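PDB 3RFW: putative peptidyl-prolyl cis-trans isomerase Cbf2 from Campylobacter jejuni, which is a SurA-like chaperone that probably catalyses the cis-trans isomerisation of peptidyl-prolyl bonds. Local coordinates for residues K106-A111 with K211-F216; V113-I118 with G166-S171; A121-A126 with F198-I203; E140-F145 with V202-N207. One frame throughout, in Å; residues are numbered along the deposited sequence.

Contact 1 (K106-A111 with K211-F216); sequences KYVKPA and KGQIKF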
loop_
_atom_site.group_PDB
_atom_site.type_symbol
_atom_site.label_atom_id
_atom_site.label_comp_id
_atom_site.label_asym_id
_atom_site.label_seq_id
_atom_site.Cartn_x
_atom_site.Cartn_y
_atom_site.Cartn_z
ATOM N N LYS A 106 28.091 -11.097 1.208
ATOM C CA LYS A 106 26.787 -10.586 1.679
ATOM C C LYS A 106 25.663 -10.826 0.681
ATOM O O LYS A 106 24.495 -10.707 1.037
ATOM C CB LYS A 106 26.864 -9.089 2.023
ATOM C CG LYS A 106 27.842 -8.758 3.142
ATOM C CD LYS A 106 28.390 -7.349 2.997
ATOM C CE LYS A 106 29.510 -7.087 3.992
ATOM N NZ LYS A 106 30.570 -6.234 3.382
ATOM N N TYR A 107 26.014 -11.119 -0.571
ATOM C CA TYR A 107 25.034 -11.516 -1.588
ATOM C C TYR A 107 24.706 -13.019 -1.521
ATOM O O TYR A 107 24.986 -13.781 -2.453
ATOM C CB TYR A 107 25.518 -11.125 -2.989
ATOM C CG TYR A 107 25.333 -9.652 -3.271
ATOM C CD1 TYR A 107 24.056 -9.110 -3.356
ATOM C CD2 TYR A 107 26.426 -8.779 -3.327
ATOM C CE1 TYR A 107 23.858 -7.750 -3.548
ATOM C CE2 TYR A 107 26.242 -7.405 -3.521
ATOM C CZ TYR A 107 24.945 -6.899 -3.621
ATOM O OH TYR A 107 24.709 -5.552 -3.784
ATOM N N VAL A 108 24.129 -13.429 -0.399
ATOM C CA VAL A 108 23.818 -14.823 -0.159
ATOM C C VAL A 108 22.371 -14.965 0.312
ATOM O O VAL A 108 21.852 -14.090 1.005
ATOM C CB VAL A 108 24.752 -15.419 0.920
ATOM C CG1 VAL A 108 26.140 -15.566 0.392
ATOM C CG2 VAL A 108 24.759 -14.556 2.163
ATOM N N LYS A 109 21.745 -16.097 0.007
ATOM C CA LYS A 109 20.505 -16.495 0.683
ATOM C C LYS A 109 20.838 -17.362 1.884
ATOM O O LYS A 109 21.578 -18.339 1.762
ATOM C CB LYS A 109 19.598 -17.267 -0.271
ATOM C CG LYS A 109 19.496 -16.638 -1.646
ATOM C CD LYS A 109 18.269 -17.126 -2.412
ATOM C CE LYS A 109 18.244 -16.543 -3.824
ATOM N NZ LYS A 109 19.449 -16.948 -4.611
ATOM N N PRO A 110 20.309 -17.001 3.059
ATOM C CA PRO A 110 20.728 -17.638 4.297
ATOM C C PRO A 110 20.145 -19.033 4.421
ATOM O O PRO A 110 19.199 -19.380 3.715
ATOM C CB PRO A 110 20.148 -16.722 5.367
ATOM C CG PRO A 110 18.942 -16.139 4.723
ATOM C CD PRO A 110 19.345 -15.914 3.297
ATOM N N ALA A 111 20.766 -19.856 5.252
ATOM C CA ALA A 111 20.355 -21.248 5.397
ATOM C C ALA A 111 19.012 -21.276 6.112
ATOM O O ALA A 111 18.789 -20.508 7.046
ATOM C CB ALA A 111 21.394 -22.015 6.187
ATOM N N LYS A 211 22.630 -22.348 2.787
ATOM C CA LYS A 211 23.114 -21.048 2.323
ATOM C C LYS A 211 23.374 -21.078 0.815
ATOM O O LYS A 211 24.079 -21.955 0.321
ATOM C CB LYS A 211 24.402 -20.724 3.074
ATOM C CG LYS A 211 24.753 -19.256 3.185
ATOM C CD LYS A 211 25.971 -19.062 4.126
ATOM C CE LYS A 211 26.526 -17.643 3.982
ATOM N NZ LYS A 211 27.859 -17.464 4.611
ATOM N N GLY A 212 22.775 -20.153 0.076
ATOM C CA GLY A 212 22.984 -20.081 -1.371
ATOM C C GLY A 212 23.682 -18.793 -1.781
ATOM O O GLY A 212 23.488 -17.751 -1.157
ATOM N N GLN A 213 24.576 -18.893 -2.754
ATOM C CA GLN A 213 25.275 -17.738 -3.294
ATOM C C GLN A 213 24.444 -17.085 -4.389
ATOM O O GLN A 213 24.124 -17.716 -5.390
ATOM C CB GLN A 213 26.625 -18.164 -3.862
ATOM C CG GLN A 213 27.445 -17.020 -4.507
ATOM C CD GLN A 213 27.975 -16.039 -3.473
ATOM O OE1 GLN A 213 28.639 -16.435 -2.503
ATOM N NE2 GLN A 213 27.602 -14.768 -3.620
ATOM N N ILE A 214 24.129 -15.806 -4.224
ATOM C CA ILE A 214 23.571 -15.033 -5.336
ATOM C C ILE A 214 24.624 -14.672 -6.372
ATOM O O ILE A 214 25.742 -14.268 -6.027
ATOM C CB ILE A 214 22.817 -13.776 -4.809
ATOM C CG1 ILE A 214 21.741 -14.213 -3.809
ATOM C CG2 ILE A 214 22.191 -13.005 -5.959
ATOM C CD1 ILE A 214 21.181 -13.101 -2.918
ATOM N N LYS A 215 24.309 -14.909 -7.639
ATOM C CA LYS A 215 25.241 -14.678 -8.741
ATOM C C LYS A 215 25.232 -13.222 -9.216
ATOM O O LYS A 215 24.197 -12.559 -9.179
ATOM C CB LYS A 215 24.906 -15.588 -9.935
ATOM C CG LYS A 215 25.574 -16.988 -9.899
ATOM C CD LYS A 215 24.909 -17.974 -10.871
ATOM C CE LYS A 215 25.341 -19.426 -10.589
ATOM N NZ LYS A 215 25.433 -20.267 -11.833
ATOM N N PHE A 216 26.357 -12.795 -9.791
ATOM C CA PHE A 216 26.545 -11.440 -10.280
ATOM C C PHE A 216 25.429 -11.035 -11.240
ATOM O O PHE A 216 24.837 -9.966 -11.099
ATOM C CB PHE A 216 27.912 -11.305 -10.959
ATOM C CG PHE A 216 28.192 -9.920 -11.532
ATOM C CD1 PHE A 216 28.181 -8.798 -10.714
ATOM C CD2 PHE A 216 28.553 -9.766 -12.870
ATOM C CE1 PHE A 216 28.509 -7.543 -11.213
ATOM C CE2 PHE A 216 28.862 -8.511 -13.387
ATOM C CZ PHE A 216 28.832 -7.392 -12.549
HETATM O O HOH W 1 21.724 -18.875 -4.341
#

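Contact 2 (V113-I118 with G166-S171); sequences VQAKHI and GWFDQS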
loop_
_atom_site.group_PDB
_atom_site.type_symbol
_atom_site.label_atom_id
_atom_site.label_comp_id
_atom_site.label_asym_id
_atom_site.label_seq_id
_atom_site.Cartn_x
_atom_site.Cartn_y
_atom_site.Cartn_z
ATOM N N VAL A 113 15.683 -23.883 7.714
ATOM C CA VAL A 113 15.137 -25.192 8.031
ATOM C C VAL A 113 13.611 -25.153 8.093
ATOM O O VAL A 113 13.014 -24.125 8.410
ATOM C CB VAL A 113 15.677 -25.707 9.358
ATOM C CG1 VAL A 113 15.325 -24.742 10.465
ATOM C CG2 VAL A 113 15.093 -27.083 9.658
ATOM N N GLN A 114 12.992 -26.273 7.734
ATOM C CA GLN A 114 11.563 -26.467 7.911
ATOM C C GLN A 114 11.326 -27.557 8.963
ATOM O O GLN A 114 11.661 -28.719 8.745
ATOM C CB GLN A 114 10.930 -26.863 6.565
ATOM C CG GLN A 114 9.388 -26.899 6.572
ATOM C CD GLN A 114 8.780 -27.613 5.356
ATOM O OE1 GLN A 114 9.371 -28.527 4.785
ATOM N NE2 GLN A 114 7.568 -27.214 4.990
ATOM N N ALA A 115 10.704 -27.202 10.084
ATOM C CA ALA A 115 10.621 -28.132 11.215
ATOM C C ALA A 115 9.287 -28.070 11.936
ATOM O O ALA A 115 8.576 -27.061 11.850
ATOM C CB ALA A 115 11.765 -27.884 12.192
ATOM N N LYS A 116 8.950 -29.150 12.637
ATOM C CA LYS A 116 7.906 -29.122 13.657
ATOM C C LYS A 116 8.521 -29.276 15.042
ATOM O O LYS A 116 9.601 -29.834 15.175
ATOM C CB LYS A 116 6.889 -30.255 13.407
ATOM C CG LYS A 116 6.004 -30.033 12.163
ATOM C CD LYS A 116 5.031 -31.173 11.959
ATOM C CE LYS A 116 4.611 -31.294 10.499
ATOM N NZ LYS A 116 3.729 -32.474 10.305
ATOM N N HIS A 117 7.803 -28.848 16.077
ATOM C CA HIS A 117 8.212 -29.143 17.450
ATOM C C HIS A 117 7.074 -29.503 18.416
ATOM O O HIS A 117 5.894 -29.297 18.110
ATOM C CB HIS A 117 9.122 -28.039 18.010
ATOM C CG HIS A 117 8.398 -26.952 18.740
ATOM N ND1 HIS A 117 7.285 -26.317 18.226
ATOM C CD2 HIS A 117 8.679 -26.330 19.912
ATOM C CE1 HIS A 117 6.896 -25.369 19.061
ATOM N NE2 HIS A 117 7.736 -25.343 20.083
ATOM N N ILE A 118 7.439 -30.137 19.528
ATOM C CA ILE A 118 6.529 -30.385 20.652
ATOM C C ILE A 118 7.137 -29.771 21.905
ATOM O O ILE A 118 8.295 -29.999 22.193
ATOM C CB ILE A 118 6.356 -31.906 20.894
ATOM C CG1 ILE A 118 5.597 -32.546 19.734
ATOM C CG2 ILE A 118 5.668 -32.170 22.222
ATOM C CD1 ILE A 118 5.556 -34.048 19.792
ATOM N N GLY A 166 6.904 -24.001 10.097
ATOM C CA GLY A 166 7.275 -23.551 8.754
ATOM C C GLY A 166 8.773 -23.370 8.553
ATOM O O GLY A 166 9.574 -23.792 9.392
ATOM N N TRP A 167 9.153 -22.773 7.425
ATOM C CA TRP A 167 10.551 -22.405 7.166
ATOM C C TRP A 167 11.024 -21.240 8.018
ATOM O O TRP A 167 10.279 -20.298 8.247
ATOM C CB TRP A 167 10.725 -22.036 5.705
ATOM C CG TRP A 167 10.576 -23.189 4.785
ATOM C CD1 TRP A 167 9.441 -23.583 4.148
ATOM C CD2 TRP A 167 11.601 -24.121 4.403
ATOM N NE1 TRP A 167 9.700 -24.679 3.355
ATOM C CE2 TRP A 167 11.021 -25.019 3.478
ATOM C CE3 TRP A 167 12.953 -24.265 4.735
ATOM C CZ2 TRP A 167 11.754 -26.049 2.864
ATOM C CZ3 TRP A 167 13.684 -25.286 4.135
ATOM C CH2 TRP A 167 13.083 -26.157 3.194
ATOM N N PHE A 168 12.264 -21.302 8.482
ATOM C CA PHE A 168 12.817 -20.256 9.334
ATOM C C PHE A 168 14.333 -20.275 9.250
ATOM O O PHE A 168 14.911 -21.304 8.907
ATOM C CB PHE A 168 12.339 -20.395 10.784
ATOM C CG PHE A 168 12.706 -21.712 11.453
ATOM C CD1 PHE A 168 13.855 -21.819 12.223
ATOM C CD2 PHE A 168 11.824 -22.786 11.437
ATOM C CE1 PHE A 168 14.159 -23.005 12.897
ATOM C CE2 PHE A 168 12.111 -23.980 12.122
ATOM C CZ PHE A 168 13.279 -24.088 12.854
ATOM N N ASP A 169 14.970 -19.127 9.487
ATOM C CA ASP A 169 16.431 -19.069 9.534
ATOM C C ASP A 169 16.986 -18.916 10.945
ATOM O O ASP A 169 16.270 -19.127 11.921
ATOM C CB ASP A 169 17.007 -18.014 8.578
ATOM C CG ASP A 169 16.440 -16.618 8.812
ATOM O OD1 ASP A 169 16.183 -16.245 9.980
ATOM O OD2 ASP A 169 16.291 -15.873 7.817
ATOM N N GLN A 170 18.285 -18.634 11.044
ATOM C CA GLN A 170 18.987 -18.654 12.333
ATOM C C GLN A 170 18.757 -17.351 13.097
ATOM O O GLN A 170 18.902 -17.302 14.317
ATOM C CB GLN A 170 20.494 -18.892 12.133
ATOM N N SER A 171 18.424 -16.297 12.356
ATOM C CA SER A 171 18.123 -14.985 12.931
ATOM C C SER A 171 16.824 -15.052 13.735
ATOM O O SER A 171 16.646 -14.316 14.715
ATOM C CB SER A 171 18.004 -13.934 11.818
#

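Contact 3 (A121-A126 with F198-I203); sequences ATEKEA and FGYHVI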
loop_
_atom_site.group_PDB
_atom_site.type_symbol
_atom_site.label_atom_id
_atom_site.label_comp_id
_atom_site.label_asym_id
_atom_site.label_seq_id
_atom_site.Cartn_x
_atom_site.Cartn_y
_atom_site.Cartn_z
ATOM N N ALA A 121 6.960 -29.257 29.712
ATOM C CA ALA A 121 7.432 -28.385 30.780
ATOM C C ALA A 121 8.592 -29.047 31.501
ATOM O O ALA A 121 9.330 -28.401 32.248
ATOM C CB ALA A 121 6.277 -28.070 31.767
ATOM N N THR A 122 8.787 -30.325 31.208
ATOM C CA THR A 122 9.576 -31.204 32.052
ATOM C C THR A 122 10.459 -32.110 31.179
ATOM O O THR A 122 10.008 -32.632 30.160
ATOM C CB THR A 122 8.634 -32.055 32.932
ATOM O OG1 THR A 122 8.567 -31.498 34.251
ATOM C CG2 THR A 122 9.080 -33.499 32.998
ATOM N N GLU A 123 11.733 -32.228 31.546
ATOM C CA GLU A 123 12.698 -33.010 30.766
ATOM C C GLU A 123 12.187 -34.421 30.500
ATOM O O GLU A 123 12.380 -34.972 29.403
ATOM C CB GLU A 123 14.054 -33.073 31.476
ATOM C CG GLU A 123 15.106 -33.902 30.718
ATOM C CD GLU A 123 16.300 -34.318 31.581
ATOM O OE1 GLU A 123 16.296 -34.059 32.804
ATOM O OE2 GLU A 123 17.244 -34.917 31.030
ATOM N N LYS A 124 11.504 -34.978 31.501
ATOM C CA LYS A 124 11.054 -36.367 31.472
ATOM C C LYS A 124 9.866 -36.566 30.527
ATOM O O LYS A 124 9.769 -37.596 29.846
ATOM C CB LYS A 124 10.719 -36.859 32.894
ATOM C CG LYS A 124 9.545 -37.826 32.977
ATOM N N GLU A 125 8.977 -35.577 30.468
ATOM C CA GLU A 125 7.903 -35.593 29.468
ATOM C C GLU A 125 8.489 -35.613 28.045
ATOM O O GLU A 125 8.021 -36.359 27.185
ATOM C CB GLU A 125 6.982 -34.375 29.628
ATOM C CG GLU A 125 6.067 -34.412 30.845
ATOM C CD GLU A 125 5.505 -33.037 31.177
ATOM O OE1 GLU A 125 4.294 -32.821 30.975
ATOM O OE2 GLU A 125 6.292 -32.147 31.561
ATOM N N ALA A 126 9.545 -34.829 27.835
ATOM C CA ALA A 126 10.230 -34.774 26.542
ATOM C C ALA A 126 10.903 -36.094 26.160
ATOM O O ALA A 126 10.832 -36.505 25.001
ATOM C CB ALA A 126 11.223 -33.615 26.493
ATOM N N PHE A 198 11.504 -21.592 27.292
ATOM C CA PHE A 198 10.112 -22.042 27.208
ATOM C C PHE A 198 9.932 -23.429 27.825
ATOM O O PHE A 198 8.807 -23.840 28.123
ATOM C CB PHE A 198 9.616 -22.061 25.758
ATOM C CG PHE A 198 9.569 -20.706 25.100
ATOM C CD1 PHE A 198 8.369 -20.020 24.986
ATOM C CD2 PHE A 198 10.699 -20.179 24.478
ATOM C CE1 PHE A 198 8.313 -18.791 24.336
ATOM C CE2 PHE A 198 10.652 -18.953 23.819
ATOM C CZ PHE A 198 9.457 -18.258 23.749
ATOM N N GLY A 199 11.028 -24.163 27.990
ATOM C CA GLY A 199 10.946 -25.532 28.494
ATOM C C GLY A 199 11.750 -26.511 27.656
ATOM O O GLY A 199 12.815 -26.160 27.157
ATOM N N TYR A 200 11.212 -27.722 27.481
ATOM C CA TYR A 200 11.906 -28.837 26.817
ATOM C C TYR A 200 11.215 -29.197 25.499
ATOM O O TYR A 200 10.023 -29.522 25.496
ATOM C CB TYR A 200 11.947 -30.072 27.735
ATOM C CG TYR A 200 12.824 -29.896 28.961
ATOM C CD1 TYR A 200 12.298 -29.428 30.167
ATOM C CD2 TYR A 200 14.192 -30.113 28.890
ATOM C CE1 TYR A 200 13.119 -29.215 31.278
ATOM C CE2 TYR A 200 15.015 -29.897 29.990
ATOM C CZ TYR A 200 14.476 -29.441 31.171
ATOM O OH TYR A 200 15.312 -29.242 32.240
ATOM N N HIS A 201 11.955 -29.143 24.383
ATOM C CA HIS A 201 11.368 -29.394 23.060
ATOM C C HIS A 201 11.806 -30.717 22.461
ATOM O O HIS A 201 12.955 -31.112 22.585
ATOM C CB HIS A 201 11.714 -28.292 22.066
ATOM C CG HIS A 201 11.719 -26.918 22.648
ATOM N ND1 HIS A 201 11.058 -25.862 22.056
ATOM C CD2 HIS A 201 12.340 -26.411 23.738
ATOM C CE1 HIS A 201 11.299 -24.758 22.740
ATOM N NE2 HIS A 201 12.073 -25.064 23.765
ATOM N N VAL A 202 10.905 -31.337 21.710
ATOM C CA VAL A 202 11.281 -32.302 20.698
ATOM C C VAL A 202 11.049 -31.721 19.300
ATOM O O VAL A 202 9.942 -31.276 18.972
ATOM C CB VAL A 202 10.474 -33.618 20.859
ATOM C CG1 VAL A 202 10.954 -34.674 19.868
ATOM C CG2 VAL A 202 10.565 -34.132 22.319
ATOM N N ILE A 203 12.075 -31.798 18.456
ATOM C CA ILE A 203 12.039 -31.194 17.120
ATOM C C ILE A 203 12.049 -32.283 16.047
ATOM O O ILE A 203 12.813 -33.261 16.144
ATOM C CB ILE A 203 13.249 -30.305 16.913
ATOM C CG1 ILE A 203 13.402 -29.338 18.093
ATOM C CG2 ILE A 203 13.163 -29.574 15.576
ATOM C CD1 ILE A 203 14.443 -28.271 17.858
#

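Contact 4 (E140-F145 with V202-N207); sequences ELDAKF and VILKEN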
loop_
_atom_site.group_PDB
_atom_site.type_symbol
_atom_site.label_atom_id
_atom_site.label_comp_id
_atom_site.label_asym_id
_atom_site.label_seq_id
_atom_site.Cartn_x
_atom_site.Cartn_y
_atom_site.Cartn_z
ATOM N N GLU A 140 5.518 -41.925 8.555
ATOM C CA GLU A 140 4.942 -42.510 9.767
ATOM C C GLU A 140 5.383 -41.766 11.033
ATOM O O GLU A 140 4.592 -41.579 11.959
ATOM C CB GLU A 140 5.273 -44.006 9.878
ATOM N N LEU A 141 6.661 -41.402 11.089
ATOM C CA LEU A 141 7.184 -40.520 12.126
ATOM C C LEU A 141 6.482 -39.141 12.120
ATOM O O LEU A 141 6.189 -38.561 13.169
ATOM C CB LEU A 141 8.688 -40.352 11.900
ATOM C CG LEU A 141 9.520 -39.477 12.841
ATOM C CD1 LEU A 141 9.270 -38.026 12.526
ATOM C CD2 LEU A 141 9.197 -39.787 14.295
ATOM N N ASP A 142 6.203 -38.639 10.924
ATOM C CA ASP A 142 5.606 -37.325 10.749
ATOM C C ASP A 142 4.180 -37.300 11.322
ATOM O O ASP A 142 3.885 -36.523 12.240
ATOM C CB ASP A 142 5.643 -36.932 9.263
ATOM C CG ASP A 142 4.805 -35.703 8.949
ATOM O OD1 ASP A 142 3.902 -35.808 8.094
ATOM O OD2 ASP A 142 5.112 -34.613 9.468
ATOM N N ALA A 143 3.336 -38.226 10.863
ATOM C CA ALA A 143 1.938 -38.319 11.335
ATOM C C ALA A 143 1.842 -38.492 12.854
ATOM O O ALA A 143 1.124 -37.745 13.533
ATOM C CB ALA A 143 1.200 -39.449 10.619
ATOM N N LYS A 144 2.584 -39.465 13.379
ATOM C CA LYS A 144 2.646 -39.684 14.813
ATOM C C LYS A 144 3.166 -38.479 15.574
ATOM O O LYS A 144 2.625 -38.138 16.616
ATOM C CB LYS A 144 3.454 -40.934 15.146
ATOM C CG LYS A 144 2.596 -42.099 15.650
ATOM N N PHE A 145 4.181 -37.804 15.039
ATOM C CA PHE A 145 4.673 -36.570 15.675
ATOM C C PHE A 145 3.561 -35.534 15.855
ATOM O O PHE A 145 3.334 -35.031 16.961
ATOM C CB PHE A 145 5.841 -35.941 14.886
ATOM C CG PHE A 145 6.582 -34.850 15.647
ATOM C CD1 PHE A 145 7.650 -35.157 16.474
ATOM C CD2 PHE A 145 6.191 -33.523 15.552
ATOM C CE1 PHE A 145 8.333 -34.148 17.188
ATOM C CE2 PHE A 145 6.864 -32.513 16.255
ATOM C CZ PHE A 145 7.929 -32.826 17.071
ATOM N N VAL A 202 10.905 -31.337 21.710
ATOM C CA VAL A 202 11.281 -32.302 20.698
ATOM C C VAL A 202 11.049 -31.721 19.300
ATOM O O VAL A 202 9.942 -31.276 18.972
ATOM C CB VAL A 202 10.474 -33.618 20.859
ATOM C CG1 VAL A 202 10.954 -34.674 19.868
ATOM C CG2 VAL A 202 10.565 -34.132 22.319
ATOM N N ILE A 203 12.075 -31.798 18.456
ATOM C CA ILE A 203 12.039 -31.194 17.120
ATOM C C ILE A 203 12.049 -32.283 16.047
ATOM O O ILE A 203 12.813 -33.261 16.144
ATOM C CB ILE A 203 13.249 -30.305 16.913
ATOM C CG1 ILE A 203 13.402 -29.338 18.093
ATOM C CG2 ILE A 203 13.163 -29.574 15.576
ATOM C CD1 ILE A 203 14.443 -28.271 17.858
ATOM N N LEU A 204 11.141 -32.166 15.083
ATOM C CA LEU A 204 11.224 -32.966 13.864
ATOM C C LEU A 204 11.555 -32.074 12.660
ATOM O O LEU A 204 10.807 -31.149 12.354
ATOM C CB LEU A 204 9.913 -33.709 13.612
ATOM C CG LEU A 204 9.791 -34.347 12.235
ATOM C CD1 LEU A 204 10.809 -35.487 12.054
ATOM C CD2 LEU A 204 8.380 -34.831 12.011
ATOM N N LYS A 205 12.678 -32.348 11.997
ATOM C CA LYS A 205 13.082 -31.561 10.839
ATOM C C LYS A 205 12.550 -32.172 9.557
ATOM O O LYS A 205 12.845 -33.323 9.242
ATOM C CB LYS A 205 14.610 -31.443 10.761
ATOM N N GLU A 206 11.792 -31.383 8.802
ATOM C CA GLU A 206 11.175 -31.873 7.575
ATOM C C GLU A 206 12.117 -31.677 6.379
ATOM O O GLU A 206 12.247 -32.561 5.526
ATOM C CB GLU A 206 9.841 -31.156 7.337
ATOM C CG GLU A 206 9.040 -31.667 6.126
ATOM C CD GLU A 206 7.674 -30.991 5.977
ATOM O OE1 GLU A 206 7.216 -30.326 6.937
ATOM O OE2 GLU A 206 7.056 -31.135 4.900
ATOM N N ASN A 207 12.748 -30.506 6.313
ATOM C CA ASN A 207 13.561 -30.117 5.151
ATOM C C ASN A 207 14.619 -29.099 5.567
ATOM O O ASN A 207 14.561 -28.546 6.674
ATOM C CB ASN A 207 12.678 -29.527 4.038
ATOM C CG ASN A 207 13.190 -29.859 2.632
ATOM O OD1 ASN A 207 14.354 -30.210 2.448
ATOM N ND2 ASN A 207 12.322 -29.712 1.633
#

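Contact 1 (K106-A111 with K211-F216)
The flat carboxamide of Gln213 lies beside Val108, its OE1 3.9 Å from the methyl CG1. Its other end works in the amide plane: Gln213 NE2 sends a nearly straight bond (169° at the hydrogen) to Ile214 O at 3.1 Å. The bend at chi2 (70°) folds the amide back to that carbonyl. NE2 also comes to 3.0 Å from Tyr107 O, at an angle too poor for a hydrogen bond, and is bonded to Lys104 O. The ring of Tyr107 leads away to Phe99, Val219 and Ile223, leaving CB as the part of the side chain near 211-216, 4.2 Å from Ile214 CB. Around these groups the backbones pair: Ile214 N to Tyr107 O (2.8 Å), Lys109 N to Gly212 O (2.7 Å) and Gly212 N to Lys109 O (2.8 Å). Val108 and Gln213 share one face of the pairing, where Lys211 slants across Val108, its CE nearest the valine methyls. On the face of Lys109, the lysine chain runs at about a right angle to Ile214, and a water accepts from Lys109 NZ (3.0 Å) and donates weakly to Gln213 O. This short antiparallel pair joins the two chain connections between the isomerase domain and helices 93-103 and 216-246, an arrangement consistent with a SurA-like chaperone, in which a parvulin domain is inserted into a helical body.

Contact 2 (V113-I118 with G166-S171)
Gln114 lies stretched over the indole of Trp167, its amide stacked on the ring system with the planes 13° apart. Its CG stands anti to the backbone N (chi1 -172°) and the chain continues straight, carrying CB, CG and CD in turn across the indole. Gln114 CB sits over the centre of the six-membered ring, 3.5 Å from its centroid, in a CH-pi contact; the amide lies along the nitrogen-bearing side, with Gln114 NE2 3.7 Å from Trp167 NE1 and OE1 near CZ2. Arg112 adds a cation-pi contact to the same indole. The backbones form an antiparallel pair, Val113 N to Phe168 O and Phe168 N to Val113 O, both 2.9 Å, which attaches the outermost strand 164-168 to strand 108-120 in the four-stranded antiparallel sheet of the parvulin fold. Val113 and Phe168 point the same way. Phe168 CG and Val113 CG1 each stand between their own backbone N and carbonyl carbon (chi1 near 60° in both), and the methyl comes over the ring face, tightly packed 3.2 Å from Phe168 CE1 and offset toward the rim. Ala115 CB meets the same ring at its edge, 3.9 Å from Phe168 CE2.

Contact 3 (A121-A126 with F198-I203)
Tyr200 lays one face of its ring against the first turn of helix 123-133, a helix-on-sheet packing in the parvulin fold, where helices cover a four-stranded antiparallel sheet. The first torsion (chi1 -68°) sets CG anti to the tyrosine's own carbonyl carbon and carries the ring toward the helix start. Over that face stand two parts of Glu123: its backbone N, 3.2 Å from Tyr200 CD1 and displaced toward the rim, and its CB, which makes a CH-pi contact 3.7 Å from the ring centroid. Beyond CB the glutamate chain is extended and crosses the tyrosine at a slant; its carboxylate plane is 19° from the ring plane, and its charge is paired with Lys127. The carbonyl group of Ala121 meets the ring at its edge, with Ala121 O 3.8 Å from Tyr200 CD1. Tyr200 and Val202 face the helix, whereas His201 points away from it, to the side where its ring meets those of His117 and Phe177; the two histidines form a pairing consistent with the dual-histidine motif of parvulin active sites. One turn into the helix, Ala126 points at the strand and fits beside the base of the tyrosine, its CB 3.8 Å from Tyr200 CB. Next along the strand, the methyl Val202 CG2 rests 3.6 Å from the backbone oxygen Ala126 O.

Contact 4 (E140-F145 with V202-N207)
Face packing comes first: Leu204 CB sits over the centre of the Phe145 ring, 3.8 Å from the centroid and only 7° off the normal, a CH-pi contact. The two side chains slide past each other in opposite directions. With CG anti to its backbone N (chi1 -167°), Phe145 reaches from the helix to the strand, where its edge meets the backbone: Phe145 CZ lies 3.2 Å from Val202 O, near the ring plane. Among purely apolar contacts, Phe145 CE1 touches Val202 CG1 at 3.8 Å. Leu141 and Leu204 approach tip to tip, although their closest modelled distance is doubtful. The Asp142 side chain crosses Leu204 at about a right angle, OD2 4.1 Å from Leu204 CD2; its polar partner is Lys116, by a salt bridge. That lysine would be expected to ease the nearness of Glu206, whose OE1 is 5.4 Å from Asp142 OD2. In this helix-on-sheet packing of the parvulin core, the short helix segment passes the strand at 10.2 Å between axes, their directions 134° apart. Leu133 of helix 123-133 packs on Leu141 and Phe145, Ile118 of strand 108-120 also meets Phe145, and Ile189 of strand 188-196 touches both leucines.

How the contacts relate
Starting from the N terminus, the first partners of contacts 1, 2, 3 and 4 follow in order along strand 108-120 and helices 123-133 and 138-152. Contact 2 closes first, when 166-171 returns along the edge of strand 108-120 that faces away from strand 199-213. Contacts 3 and 4 close later on strand 199-213, sharing Val202 and Ile203, and both cross contact 2. Contact 1 closes last, at 211-216, and encloses the other three. Contacts 1 and 2 join strands within one sheet; contacts 3 and 4 lay successive helices on it. Probable hydrogen bonds from Ile118 N to Val202 O and from Glu206 N to Gln114 O stitch contact 2 to contacts 3 and 4.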